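Local coordinates for protein Exo-poly-alpha-D-galacturonosidase (Thermotoga maritima, PDB 3JUR) that probably hydrolyses polygalacturonic acid, the backbone of pectin, releasing galacturonic acid units from the chain end as a heat-active exo-acting family 28 glycosidase, at residues P99-R104 against Y113-Y118; P190-F195 against N210-C215; G72-K77 against G86-I91; E106-Y111 against E178-G183. All blocks are in the same frame, centred on the assembly; numbering follows the deposited sequence.

Interaction 1. Residues P99-R104 against Y113-Y118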
loop_
_atom_site.group_PDB
_atom_site.type_symbol
_atom_site.label_atom_id
_atom_site.label_comp_id
_atom_site.label_asym_id
_atom_site.label_seq_id
_atom_site.Cartn_x
_atom_site.Cartn_y
_atom_site.Cartn_z
ATOM N N PRO D 99 61.679 -5.354 11.826
ATOM C CA PRO D 99 61.676 -5.951 10.483
ATOM C C PRO D 99 60.295 -6.350 9.981
ATOM O O PRO D 99 59.346 -6.483 10.772
ATOM C CB PRO D 99 62.567 -7.195 10.638
ATOM C CG PRO D 99 62.614 -7.468 12.100
ATOM C CD PRO D 99 62.515 -6.131 12.761
ATOM N N VAL D 100 60.201 -6.538 8.667
ATOM C CA VAL D 100 58.977 -7.002 8.013
ATOM C C VAL D 100 58.517 -8.349 8.577
ATOM O O VAL D 100 59.336 -9.183 8.954
ATOM C CB VAL D 100 59.146 -7.090 6.465
ATOM C CG1 VAL D 100 59.263 -5.700 5.857
ATOM C CG2 VAL D 100 60.368 -7.939 6.085
ATOM N N VAL D 101 57.203 -8.537 8.656
ATOM C CA VAL D 101 56.616 -9.800 9.111
ATOM C C VAL D 101 55.637 -10.332 8.065
ATOM O O VAL D 101 55.199 -9.582 7.189
ATOM C CB VAL D 101 55.885 -9.651 10.479
ATOM C CG1 VAL D 101 56.855 -9.217 11.569
ATOM C CG2 VAL D 101 54.691 -8.684 10.378
ATOM N N LEU D 102 55.306 -11.620 8.153
ATOM C CA LEU D 102 54.278 -12.212 7.305
ATOM C C LEU D 102 52.948 -11.545 7.603
ATOM O O LEU D 102 52.483 -11.550 8.744
ATOM C CB LEU D 102 54.167 -13.723 7.533
ATOM C CG LEU D 102 53.051 -14.484 6.803
ATOM C CD1 LEU D 102 53.252 -14.499 5.285
ATOM C CD2 LEU D 102 52.964 -15.904 7.337
ATOM N N THR D 103 52.347 -10.967 6.568
ATOM C CA THR D 103 51.095 -10.235 6.715
ATOM C C THR D 103 50.327 -10.225 5.385
ATOM O O THR D 103 50.599 -11.040 4.490
ATOM C CB THR D 103 51.326 -8.797 7.317
ATOM O OG1 THR D 103 50.072 -8.211 7.701
ATOM C CG2 THR D 103 52.060 -7.869 6.344
ATOM N N ARG D 104 49.371 -9.319 5.256
ATOM C CA ARG D 104 48.521 -9.295 4.082
ATOM C C ARG D 104 48.112 -7.859 3.777
ATOM O O ARG D 104 47.883 -7.071 4.694
ATOM C CB ARG D 104 47.293 -10.183 4.328
ATOM C CG ARG D 104 46.869 -10.989 3.114
ATOM C CD ARG D 104 45.654 -11.856 3.379
ATOM N NE ARG D 104 46.018 -13.260 3.522
ATOM C CZ ARG D 104 45.250 -14.279 3.151
ATOM N NH1 ARG D 104 44.059 -14.064 2.593
ATOM N NH2 ARG D 104 45.677 -15.520 3.331
ATOM N N TYR D 113 55.475 -3.984 7.046
ATOM C CA TYR D 113 55.405 -3.432 8.396
ATOM C C TYR D 113 54.520 -4.284 9.295
ATOM O O TYR D 113 53.454 -4.753 8.873
ATOM C CB TYR D 113 54.869 -1.992 8.361
ATOM C CG TYR D 113 55.825 -0.982 7.750
ATOM C CD1 TYR D 113 57.023 -0.651 8.386
ATOM C CD2 TYR D 113 55.522 -0.348 6.544
ATOM C CE1 TYR D 113 57.901 0.276 7.831
ATOM C CE2 TYR D 113 56.391 0.586 5.978
ATOM C CZ TYR D 113 57.583 0.890 6.626
ATOM O OH TYR D 113 58.454 1.811 6.080
ATOM N N SER D 114 54.971 -4.486 10.529
ATOM C CA SER D 114 54.192 -5.217 11.525
ATOM C C SER D 114 52.843 -4.546 11.795
ATOM O O SER D 114 52.777 -3.321 11.927
ATOM C CB SER D 114 54.979 -5.325 12.834
ATOM O OG SER D 114 54.191 -5.925 13.853
ATOM N N PRO D 115 51.759 -5.344 11.876
ATOM C CA PRO D 115 50.529 -4.812 12.473
ATOM C C PRO D 115 50.822 -4.327 13.898
ATOM O O PRO D 115 51.788 -4.792 14.516
ATOM C CB PRO D 115 49.604 -6.026 12.499
ATOM C CG PRO D 115 50.055 -6.844 11.355
ATOM C CD PRO D 115 51.555 -6.698 11.333
ATOM N N LEU D 116 50.005 -3.404 14.407
ATOM C CA LEU D 116 50.261 -2.783 15.710
ATOM C C LEU D 116 50.145 -3.794 16.859
ATOM O O LEU D 116 50.918 -3.751 17.811
ATOM C CB LEU D 116 49.367 -1.550 15.941
ATOM C CG LEU D 116 49.031 -0.566 14.801
ATOM C CD1 LEU D 116 48.456 0.724 15.373
ATOM C CD2 LEU D 116 50.176 -0.250 13.855
ATOM N N VAL D 117 49.175 -4.697 16.763
ATOM C CA VAL D 117 49.096 -5.849 17.664
ATOM C C VAL D 117 49.106 -7.088 16.770
ATOM O O VAL D 117 48.272 -7.222 15.878
ATOM C CB VAL D 117 47.820 -5.819 18.552
ATOM C CG1 VAL D 117 47.837 -6.963 19.550
ATOM C CG2 VAL D 117 47.703 -4.495 19.289
ATOM N N TYR D 118 50.064 -7.977 16.998
ATOM C CA TYR D 118 50.346 -9.063 16.058
ATOM C C TYR D 118 50.549 -10.407 16.744
ATOM O O TYR D 118 51.321 -10.524 17.711
ATOM C CB TYR D 118 51.580 -8.693 15.219
ATOM C CG TYR D 118 51.997 -9.679 14.128
ATOM C CD1 TYR D 118 51.177 -9.927 13.022
ATOM C CD2 TYR D 118 53.238 -10.322 14.186
ATOM C CE1 TYR D 118 51.569 -10.808 12.014
ATOM C CE2 TYR D 118 53.643 -11.206 13.186
ATOM C CZ TYR D 118 52.803 -11.443 12.102
ATOM O OH TYR D 118 53.202 -12.315 11.115
#
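Val-101 and Tyr-118 approach from opposite directions, the valine coming down over the ring. One of its methyls, CG2, settles over a face of the tyrosine ring as a CH-pi contact, with CG2 4.0 Å from the centroid of the Tyr-118 ring and displaced toward the phenol end. That methyl occupies the position between the valine's own N and carbonyl carbon (CG1 takes the place beside N, chi1 -61°), and from there it also reaches the rest of the facing segment: Val-101 CG2 lies 3.7 Å from Ser-114 CA and 3.8 Å from Pro-115 CD. A single methyl therefore plugs the angle between the ring and the Ser-114/Pro-115 backbone.

The phenol end of the ring is tied down next door. Tyr-118 OH donates to Leu-102 O at a short 2.6 Å, lying in the carbonyl plane on a lone pair with a C=O...donor angle of 138°. With CG anti to the backbone N (chi1 -177°), the ring extends toward Leu-102, and bond and methyl together limit its freedom to tilt. Farther along, Thr-103 and Pro-115 run alongside one another, their side chains pointing opposite ways, with Thr-103 OG1 3.9 Å from Pro-115 CG; the hydroxyl's hydrogen-bond partner is Gln-194.

The contact joins the corner at Leu-102 to the segment leading into strand 117-120. Residues 103-104 begin a small antiparallel hairpin with strand 108-112, while strand 117-120 runs parallel between strands 68-75 and 193-196. His-75, from the first of these, meets the Tyr-118 ring and hydrogen-bonds Ser-114.

Interaction 2. Residues P190-F195 against N210-C215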
loop_
_atom_site.group_PDB
_atom_site.type_symbol
_atom_site.label_atom_id
_atom_site.label_comp_id
_atom_site.label_asym_id
_atom_site.label_seq_id
_atom_site.Cartn_x
_atom_site.Cartn_y
_atom_site.Cartn_z
ATOM N N PRO D 190 50.016 -1.011 7.582
ATOM C CA PRO D 190 49.717 -2.286 8.229
ATOM C C PRO D 190 48.299 -2.303 8.819
ATOM O O PRO D 190 47.716 -1.237 9.037
ATOM C CB PRO D 190 50.753 -2.340 9.347
ATOM C CG PRO D 190 50.955 -0.910 9.730
ATOM C CD PRO D 190 50.787 -0.110 8.467
ATOM N N SER D 191 47.755 -3.497 9.057
ATOM C CA SER D 191 46.517 -3.654 9.829
ATOM C C SER D 191 46.763 -3.215 11.280
ATOM O O SER D 191 47.916 -3.123 11.718
ATOM C CB SER D 191 46.040 -5.107 9.800
ATOM O OG SER D 191 45.586 -5.497 8.512
ATOM N N PHE D 192 45.692 -2.927 12.016
ATOM C CA PHE D 192 45.819 -2.581 13.429
ATOM C C PHE D 192 46.047 -3.858 14.257
ATOM O O PHE D 192 47.171 -4.144 14.658
ATOM C CB PHE D 192 44.588 -1.805 13.918
ATOM C CG PHE D 192 44.796 -1.042 15.208
ATOM C CD1 PHE D 192 44.242 0.226 15.363
ATOM C CD2 PHE D 192 45.527 -1.585 16.267
ATOM C CE1 PHE D 192 44.413 0.942 16.547
ATOM C CE2 PHE D 192 45.698 -0.881 17.459
ATOM C CZ PHE D 192 45.143 0.390 17.597
ATOM N N VAL D 193 44.981 -4.621 14.495
ATOM C CA VAL D 193 45.080 -5.882 15.230
ATOM C C VAL D 193 44.995 -7.041 14.233
ATOM O O VAL D 193 44.011 -7.169 13.504
ATOM C CB VAL D 193 43.958 -6.007 16.313
ATOM C CG1 VAL D 193 44.075 -7.326 17.079
ATOM C CG2 VAL D 193 43.979 -4.821 17.277
ATOM N N GLN D 194 46.032 -7.875 14.192
ATOM C CA GLN D 194 46.065 -8.990 13.250
ATOM C C GLN D 194 46.467 -10.292 13.924
ATOM O O GLN D 194 47.503 -10.373 14.581
ATOM C CB GLN D 194 46.980 -8.686 12.052
ATOM C CG GLN D 194 46.859 -9.690 10.888
ATOM C CD GLN D 194 47.682 -9.293 9.666
ATOM O OE1 GLN D 194 48.903 -9.459 9.635
ATOM N NE2 GLN D 194 47.007 -8.770 8.649
ATOM N N PHE D 195 45.603 -11.292 13.780
ATOM C CA PHE D 195 45.893 -12.664 14.166
ATOM C C PHE D 195 46.086 -13.440 12.875
ATOM O O PHE D 195 45.166 -13.534 12.056
ATOM C CB PHE D 195 44.725 -13.260 14.965
ATOM C CG PHE D 195 44.381 -12.486 16.209
ATOM C CD1 PHE D 195 45.049 -12.737 17.407
ATOM C CD2 PHE D 195 43.389 -11.501 16.184
ATOM C CE1 PHE D 195 44.748 -12.017 18.563
ATOM C CE2 PHE D 195 43.077 -10.776 17.337
ATOM C CZ PHE D 195 43.766 -11.034 18.529
ATOM N N ASN D 210 41.720 5.699 15.800
ATOM C CA ASN D 210 42.854 6.167 15.002
ATOM C C ASN D 210 43.630 5.012 14.358
ATOM O O ASN D 210 44.852 4.895 14.526
ATOM C CB ASN D 210 43.816 7.038 15.842
ATOM C CG ASN D 210 43.110 8.147 16.620
ATOM O OD1 ASN D 210 42.314 8.910 16.075
ATOM N ND2 ASN D 210 43.434 8.258 17.899
ATOM N N SER D 211 42.913 4.163 13.630
ATOM C CA SER D 211 43.513 3.001 12.981
ATOM C C SER D 211 44.227 3.397 11.687
ATOM O O SER D 211 43.700 4.214 10.915
ATOM C CB SER D 211 42.449 1.950 12.692
ATOM O OG SER D 211 42.988 0.842 11.989
ATOM N N PRO D 212 45.431 2.832 11.452
ATOM C CA PRO D 212 46.157 3.081 10.203
ATOM C C PRO D 212 45.333 2.670 8.985
ATOM O O PRO D 212 45.265 3.417 8.001
ATOM C CB PRO D 212 47.400 2.195 10.339
ATOM C CG PRO D 212 47.629 2.121 11.814
ATOM C CD PRO D 212 46.239 2.056 12.408
ATOM N N MET D 213 44.697 1.504 9.088
ATOM C CA MET D 213 43.903 0.911 8.019
ATOM C C MET D 213 42.852 -0.022 8.661
ATOM O O MET D 213 42.057 0.440 9.485
ATOM C CB MET D 213 44.823 0.196 7.021
ATOM C CG MET D 213 44.174 -0.097 5.677
ATOM S SD MET D 213 45.395 -0.566 4.444
ATOM C CE MET D 213 44.335 -1.261 3.176
ATOM N N TRP D 214 42.847 -1.315 8.323
ATOM C CA TRP D 214 41.831 -2.240 8.869
ATOM C C TRP D 214 42.038 -2.445 10.369
ATOM O O TRP D 214 43.180 -2.590 10.832
ATOM C CB TRP D 214 41.831 -3.595 8.153
ATOM C CG TRP D 214 41.614 -3.552 6.655
ATOM C CD1 TRP D 214 41.342 -2.455 5.887
ATOM C CD2 TRP D 214 41.620 -4.674 5.761
ATOM N NE1 TRP D 214 41.190 -2.822 4.569
ATOM C CE2 TRP D 214 41.356 -4.178 4.464
ATOM C CE3 TRP D 214 41.832 -6.053 5.930
ATOM C CZ2 TRP D 214 41.295 -5.016 3.338
ATOM C CZ3 TRP D 214 41.764 -6.885 4.816
ATOM C CH2 TRP D 214 41.503 -6.363 3.535
ATOM N N CYS D 215 40.942 -2.454 11.126
ATOM C CA CYS D 215 41.028 -2.408 12.587
ATOM C C CYS D 215 41.265 -3.779 13.203
ATOM O O CYS D 215 42.262 -3.976 13.898
ATOM C CB CYS D 215 39.816 -1.710 13.209
ATOM S SG CYS D 215 39.665 0.049 12.766
#
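Phe-192 and Val-193 make the polar part of this contact with two consecutive backbone bonds. Phe-192 N donates to Trp-214 O at 2.8 Å, and Val-193 N to Cys-215 O at 2.9 Å, the two carbonyls coming from adjacent residues just ahead of strand 216-219. A further bond stiffens the 210-215 loop itself: Ser-211 OG donates to Met-213 O at 2.7 Å, approaching from above the carbonyl plane and not along a lone pair.

The apolar part is centred on the Phe-192 ring. Its CG is swung anti to the backbone N (chi1 -162°), which lays the ring along the start of the facing loop. Ser-211 CB comes in at the ring edge, in its plane, 3.6 Å from Phe-192 CD1, and Pro-212 CD follows obliquely at 4.0 Å from the same CD1. Beyond the ring and the methyls of Val-193 lies Leu-133 of strand 132-134, in the interior.

Two further contacts set carbon against a carbonyl oxygen, by van der Waals touch alone. Phe-192 CB sits close to Cys-215 O, at 3.2 Å, and Pro-212 CB lies 3.7 Å from Pro-190 O.

Other polar atoms find partners outside the two segments. Ser-191 OG is hydrogen-bonded to His-217, Asn-210 ND2 to Asp-134, and the backbone carbonyl of Ser-211 receives bonds from both Trp-143 and Asn-238.

Strand 193-196 pairs in parallel with 216-219, one coil further on, and the two backbone bonds lead into that pairing, which continues with Val-193 and His-217. This is the rung-to-rung stacking of the right-handed parallel beta-helix, the fold of glycosyl hydrolase family 28.

Interaction 3. Residues G72-K77 against G86-I91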
loop_
_atom_site.group_PDB
_atom_site.type_symbol
_atom_site.label_atom_id
_atom_site.label_comp_id
_atom_site.label_asym_id
_atom_site.label_seq_id
_atom_site.Cartn_x
_atom_site.Cartn_y
_atom_site.Cartn_z
ATOM N N GLY D 72 55.769 0.811 20.439
ATOM C CA GLY D 72 55.743 0.319 19.070
ATOM C C GLY D 72 54.845 -0.904 19.039
ATOM O O GLY D 72 54.106 -1.148 19.995
ATOM N N PRO D 73 54.913 -1.702 17.956
ATOM C CA PRO D 73 54.019 -2.852 17.815
ATOM C C PRO D 73 54.176 -3.861 18.958
ATOM O O PRO D 73 55.271 -4.035 19.485
ATOM C CB PRO D 73 54.461 -3.477 16.488
ATOM C CG PRO D 73 55.876 -3.054 16.330
ATOM C CD PRO D 73 55.912 -1.657 16.874
ATOM N N ILE D 74 53.075 -4.501 19.335
ATOM C CA ILE D 74 53.074 -5.524 20.382
ATOM C C ILE D 74 52.930 -6.887 19.729
ATOM O O ILE D 74 51.995 -7.113 18.951
ATOM C CB ILE D 74 51.908 -5.304 21.389
ATOM C CG1 ILE D 74 52.123 -4.015 22.195
ATOM C CG2 ILE D 74 51.734 -6.510 22.314
ATOM C CD1 ILE D 74 50.866 -3.505 22.880
ATOM N N HIS D 75 53.861 -7.785 20.036
ATOM C CA HIS D 75 53.816 -9.149 19.516
ATOM C C HIS D 75 53.371 -10.134 20.590
ATOM O O HIS D 75 54.089 -10.386 21.556
ATOM C CB HIS D 75 55.168 -9.548 18.907
ATOM C CG HIS D 75 55.429 -8.924 17.569
ATOM N ND1 HIS D 75 56.537 -9.228 16.808
ATOM C CD2 HIS D 75 54.714 -8.022 16.852
ATOM C CE1 HIS D 75 56.503 -8.529 15.686
ATOM N NE2 HIS D 75 55.407 -7.791 15.689
ATOM N N LEU D 76 52.163 -10.661 20.424
ATOM C CA LEU D 76 51.613 -11.635 21.356
ATOM C C LEU D 76 52.201 -13.020 21.093
ATOM O O LEU D 76 52.752 -13.279 20.024
ATOM C CB LEU D 76 50.083 -11.661 21.270
ATOM C CG LEU D 76 49.363 -10.362 21.651
ATOM C CD1 LEU D 76 47.917 -10.363 21.170
ATOM C CD2 LEU D 76 49.435 -10.092 23.153
ATOM N N LYS D 77 52.116 -13.893 22.090
ATOM C CA LYS D 77 52.490 -15.294 21.927
ATOM C C LYS D 77 51.315 -16.142 22.398
ATOM O O LYS D 77 50.349 -15.605 22.942
ATOM C CB LYS D 77 53.774 -15.615 22.703
ATOM C CG LYS D 77 54.994 -14.818 22.237
ATOM C CD LYS D 77 56.256 -15.200 22.979
ATOM C CE LYS D 77 57.394 -14.253 22.623
ATOM N NZ LYS D 77 58.714 -14.797 23.036
ATOM N N GLY D 86 43.856 0.851 30.837
ATOM C CA GLY D 86 44.212 2.198 30.387
ATOM C C GLY D 86 44.169 2.311 28.871
ATOM O O GLY D 86 43.344 1.673 28.219
ATOM N N THR D 87 45.060 3.130 28.321
ATOM C CA THR D 87 45.194 3.307 26.883
ATOM C C THR D 87 46.554 2.774 26.433
ATOM O O THR D 87 47.585 3.070 27.055
ATOM C CB THR D 87 45.062 4.811 26.485
ATOM O OG1 THR D 87 43.749 5.292 26.814
ATOM C CG2 THR D 87 45.315 5.032 24.981
ATOM N N ILE D 88 46.552 1.967 25.376
ATOM C CA ILE D 88 47.784 1.641 24.665
ATOM C C ILE D 88 47.837 2.546 23.440
ATOM O O ILE D 88 47.004 2.424 22.533
ATOM C CB ILE D 88 47.866 0.146 24.247
ATOM C CG1 ILE D 88 47.834 -0.768 25.480
ATOM C CG2 ILE D 88 49.135 -0.103 23.444
ATOM C CD1 ILE D 88 47.724 -2.255 25.168
ATOM N N LYS D 89 48.792 3.476 23.435
ATOM C CA LYS D 89 48.924 4.433 22.339
ATOM C C LYS D 89 50.167 4.114 21.527
ATOM O O LYS D 89 51.295 4.212 22.027
ATOM C CB LYS D 89 48.968 5.877 22.859
ATOM C CG LYS D 89 49.028 6.925 21.748
ATOM C CD LYS D 89 49.015 8.356 22.288
ATOM C CE LYS D 89 49.011 9.376 21.152
ATOM N NZ LYS D 89 47.854 9.150 20.236
ATOM N N PHE D 90 49.956 3.744 20.268
ATOM C CA PHE D 90 51.044 3.297 19.413
ATOM C C PHE D 90 51.809 4.453 18.798
ATOM O O PHE D 90 51.209 5.397 18.291
ATOM C CB PHE D 90 50.525 2.331 18.350
ATOM C CG PHE D 90 50.063 1.031 18.923
ATOM C CD1 PHE D 90 48.743 0.870 19.340
ATOM C CD2 PHE D 90 50.954 -0.022 19.089
ATOM C CE1 PHE D 90 48.316 -0.327 19.891
ATOM C CE2 PHE D 90 50.535 -1.223 19.639
ATOM C CZ PHE D 90 49.219 -1.376 20.040
ATOM N N ILE D 91 53.136 4.377 18.872
ATOM C CA ILE D 91 54.003 5.408 18.297
ATOM C C ILE D 91 54.032 5.265 16.767
ATOM O O ILE D 91 54.468 4.237 16.245
ATOM C CB ILE D 91 55.428 5.384 18.909
ATOM C CG1 ILE D 91 55.355 5.508 20.441
ATOM C CG2 ILE D 91 56.281 6.514 18.324
ATOM C CD1 ILE D 91 56.613 5.057 21.182
#
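Ile-74 and Ile-88 reach toward each other tip to tip, with Ile-74 CD1 3.9 Å from Ile-88 CG2. The same terminal methyl serves Phe-90 as well: Ile-74 CD1 is 3.9 Å from Phe-90 CZ, the two side chains crossing at about a right angle. Ile-74 can touch both because its chain runs out straight beyond CG1 (chi2 163°). The Phe-90 ring also turns an edge to the backbone of Gly-72, whose O sits 3.5 Å from Phe-90 CD2 and near the ring plane.

The main contacts are thus carbon against carbon, plus a ring edge against a carbonyl. What positions them comes from the next shell. Phe-47 of helix 44-57 touches both isoleucines, and Ile-51 of that helix adds to the cover on Ile-74; Leu-133 backs Ile-88, and Tyr-97 lies against Phe-90 and Pro-73. Gly-72 N is hydrogen-bonded to Ser-44 OG, at the start of the helix.

Strand 68-75 pairs in parallel with 87-90 and, farther along, with 117-120, where the backbone of Ile-74 bonds to Leu-116 and Tyr-118. Strand 87-90 pairs in turn, in parallel, with 132-134, and helix 44-57 packs against the interior side chains of these early coils.

Interaction 4. Residues E106-Y111 against E178-G183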
loop_
_atom_site.group_PDB
_atom_site.type_symbol
_atom_site.label_atom_id
_atom_site.label_comp_id
_atom_site.label_asym_id
_atom_site.label_seq_id
_atom_site.Cartn_x
_atom_site.Cartn_y
_atom_site.Cartn_z
ATOM N N GLU D 106 45.234 -5.932 1.376
ATOM C CA GLU D 106 44.054 -6.045 0.501
ATOM C C GLU D 106 43.981 -7.384 -0.240
ATOM O O GLU D 106 43.830 -7.434 -1.469
ATOM C CB GLU D 106 43.946 -4.832 -0.439
ATOM C CG GLU D 106 43.659 -3.526 0.319
ATOM C CD GLU D 106 43.470 -2.313 -0.583
ATOM O OE1 GLU D 106 44.166 -2.198 -1.616
ATOM O OE2 GLU D 106 42.630 -1.456 -0.241
ATOM N N GLY D 107 44.103 -8.464 0.533
ATOM C CA GLY D 107 43.910 -9.824 0.034
ATOM C C GLY D 107 45.119 -10.532 -0.561
ATOM O O GLY D 107 44.997 -11.667 -1.028
ATOM N N ILE D 108 46.280 -9.883 -0.555
ATOM C CA ILE D 108 47.506 -10.517 -1.063
ATOM C C ILE D 108 48.586 -10.581 0.025
ATOM O O ILE D 108 48.897 -9.569 0.664
ATOM C CB ILE D 108 48.052 -9.821 -2.353
ATOM C CG1 ILE D 108 47.017 -9.870 -3.487
ATOM C CG2 ILE D 108 49.368 -10.477 -2.820
ATOM C CD1 ILE D 108 47.275 -8.892 -4.616
ATOM N N GLU D 109 49.140 -11.778 0.229
ATOM C CA GLU D 109 50.188 -12.003 1.225
ATOM C C GLU D 109 51.499 -11.331 0.838
ATOM O O GLU D 109 51.858 -11.275 -0.339
ATOM C CB GLU D 109 50.431 -13.500 1.422
ATOM C CG GLU D 109 49.279 -14.237 2.085
ATOM C CD GLU D 109 49.661 -15.636 2.530
ATOM O OE1 GLU D 109 49.103 -16.115 3.544
ATOM O OE2 GLU D 109 50.519 -16.254 1.868
ATOM N N LEU D 110 52.203 -10.820 1.841
ATOM C CA LEU D 110 53.494 -10.168 1.638
ATOM C C LEU D 110 54.262 -10.066 2.957
ATOM O O LEU D 110 53.736 -10.395 4.025
ATOM C CB LEU D 110 53.297 -8.766 1.035
ATOM C CG LEU D 110 52.908 -7.606 1.960
ATOM C CD1 LEU D 110 53.061 -6.289 1.241
ATOM C CD2 LEU D 110 51.494 -7.754 2.515
ATOM N N TYR D 111 55.511 -9.619 2.869
ATOM C CA TYR D 111 56.259 -9.196 4.045
ATOM C C TYR D 111 56.288 -7.676 4.080
ATOM O O TYR D 111 56.696 -7.024 3.115
ATOM C CB TYR D 111 57.660 -9.814 4.067
ATOM C CG TYR D 111 57.641 -11.239 4.559
ATOM C CD1 TYR D 111 58.011 -11.550 5.865
ATOM C CD2 TYR D 111 57.220 -12.275 3.727
ATOM C CE1 TYR D 111 57.980 -12.868 6.326
ATOM C CE2 TYR D 111 57.178 -13.588 4.175
ATOM C CZ TYR D 111 57.560 -13.881 5.474
ATOM O OH TYR D 111 57.519 -15.188 5.910
ATOM N N GLU D 178 57.913 -15.124 0.402
ATOM C CA GLU D 178 59.192 -14.767 1.029
ATOM C C GLU D 178 59.961 -13.730 0.213
ATOM O O GLU D 178 60.860 -13.068 0.730
ATOM C CB GLU D 178 60.077 -16.012 1.221
ATOM C CG GLU D 178 59.531 -17.069 2.193
ATOM C CD GLU D 178 58.377 -17.904 1.621
ATOM O OE1 GLU D 178 57.669 -18.555 2.418
ATOM O OE2 GLU D 178 58.171 -17.915 0.384
ATOM N N GLU D 179 59.599 -13.598 -1.060
ATOM C CA GLU D 179 60.275 -12.679 -1.973
ATOM C C GLU D 179 59.464 -11.406 -2.239
ATOM O O GLU D 179 59.886 -10.536 -3.003
ATOM C CB GLU D 179 60.631 -13.396 -3.281
ATOM C CG GLU D 179 61.572 -14.581 -3.083
ATOM C CD GLU D 179 61.859 -15.355 -4.358
ATOM O OE1 GLU D 179 61.444 -14.913 -5.453
ATOM O OE2 GLU D 179 62.508 -16.417 -4.259
ATOM N N ARG D 180 58.308 -11.299 -1.588
ATOM C CA ARG D 180 57.463 -10.115 -1.687
ATOM C C ARG D 180 57.734 -9.206 -0.495
ATOM O O ARG D 180 56.921 -9.116 0.431
ATOM C CB ARG D 180 55.983 -10.506 -1.729
ATOM C CG ARG D 180 55.603 -11.433 -2.863
ATOM C CD ARG D 180 54.114 -11.715 -2.835
ATOM N NE ARG D 180 53.770 -12.914 -3.593
ATOM C CZ ARG D 180 52.618 -13.568 -3.481
ATOM N NH1 ARG D 180 51.683 -13.147 -2.634
ATOM N NH2 ARG D 180 52.397 -14.651 -4.215
ATOM N N VAL D 181 58.879 -8.535 -0.527
ATOM C CA VAL D 181 59.345 -7.744 0.609
ATOM C C VAL D 181 59.114 -6.253 0.371
ATOM O O VAL D 181 59.604 -5.687 -0.608
ATOM C CB VAL D 181 60.845 -8.021 0.920
ATOM C CG1 VAL D 181 61.321 -7.211 2.130
ATOM C CG2 VAL D 181 61.074 -9.509 1.150
ATOM N N PHE D 182 58.364 -5.630 1.274
ATOM C CA PHE D 182 58.081 -4.199 1.189
ATOM C C PHE D 182 58.641 -3.471 2.414
ATOM O O PHE D 182 59.854 -3.457 2.613
ATOM C CB PHE D 182 56.578 -3.953 0.951
ATOM C CG PHE D 182 56.109 -4.411 -0.406
ATOM C CD1 PHE D 182 55.962 -3.502 -1.449
ATOM C CD2 PHE D 182 55.862 -5.758 -0.659
ATOM C CE1 PHE D 182 55.557 -3.926 -2.716
ATOM C CE2 PHE D 182 55.459 -6.189 -1.922
ATOM C CZ PHE D 182 55.305 -5.270 -2.952
ATOM N N GLY D 183 57.781 -2.875 3.233
ATOM C CA GLY D 183 58.250 -2.137 4.404
ATOM C C GLY D 183 58.961 -0.851 4.031
ATOM O O GLY D 183 58.396 -0.011 3.325
#
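Arg-180 NH1 has two partners: it donates to Glu-109 O at 3.0 Å across the contact and forms a salt bridge with Asp-272. The carbonyl oxygen lies at the edge of the guanidinium, close to its plane, while the nitrogen is tilted 26° from the carbonyl plane. An extended chain from CG to NE (chi2 -178°, chi3 -161°) carries the group along strand 108-112 as far as Ile-108, whose CG2 it meets, crossing at about a right angle, 3.5 Å from Arg-180 NH1.

Two backbone bonds lie beside it. Tyr-111 N donates to Arg-180 O at 2.9 Å, and Phe-182 N returns a bond to Tyr-111 O at 2.8 Å; together they make a single beta bridge between Tyr-111 and Val-181. Next to that bridge Leu-110 CD1 presses obliquely on the Phe-182 ring, only 3.4 Å from Phe-182 CD2, again with the side chains at roughly a right angle. The Tyr-111 ring, for its part, reaches the short 3-10 turn, its CE2 3.9 Å from Glu-178 CA.

The charged groups find their partners outside the two segments. Glu-109 OE2 is salt-bridged to Arg-275 and OE1 bonds Tyr-196, while Arg-180 NH2 donates to Thr-175 O. Asp-272 also accepts from Glu-109 N. Buried arginine and glutamate thus each have an oppositely charged partner from helix 270-276, so both probably remain ionised. Loop 178-183 and the hairpin strand are joined directly by hydrogen bonds, and indirectly through the helix that balances the charge of each.

How the interactions relate
From the N terminus, interaction 3 comes first, closing the turn of the coil that runs from strand 68-75 through 80-84 to 87-90. Interaction 1 then closes the excursion that holds the hairpin 103-112 and returns the chain to strand 117-120. Inside that excursion interaction 4 opens, and it closes only some 67 residues later, so 1 and 4 cross, and the loop after helix 161-173 is tied to the hairpin. Interaction 2 follows in series, joining two successive coils. The coils touch one another: Phe-90 packs on Phe-192, and Val-117 O bonds Gln-194 N. Interactions 3 and 4 remain separate, their nearest atoms about 10 Å apart, with interaction 1 touching both.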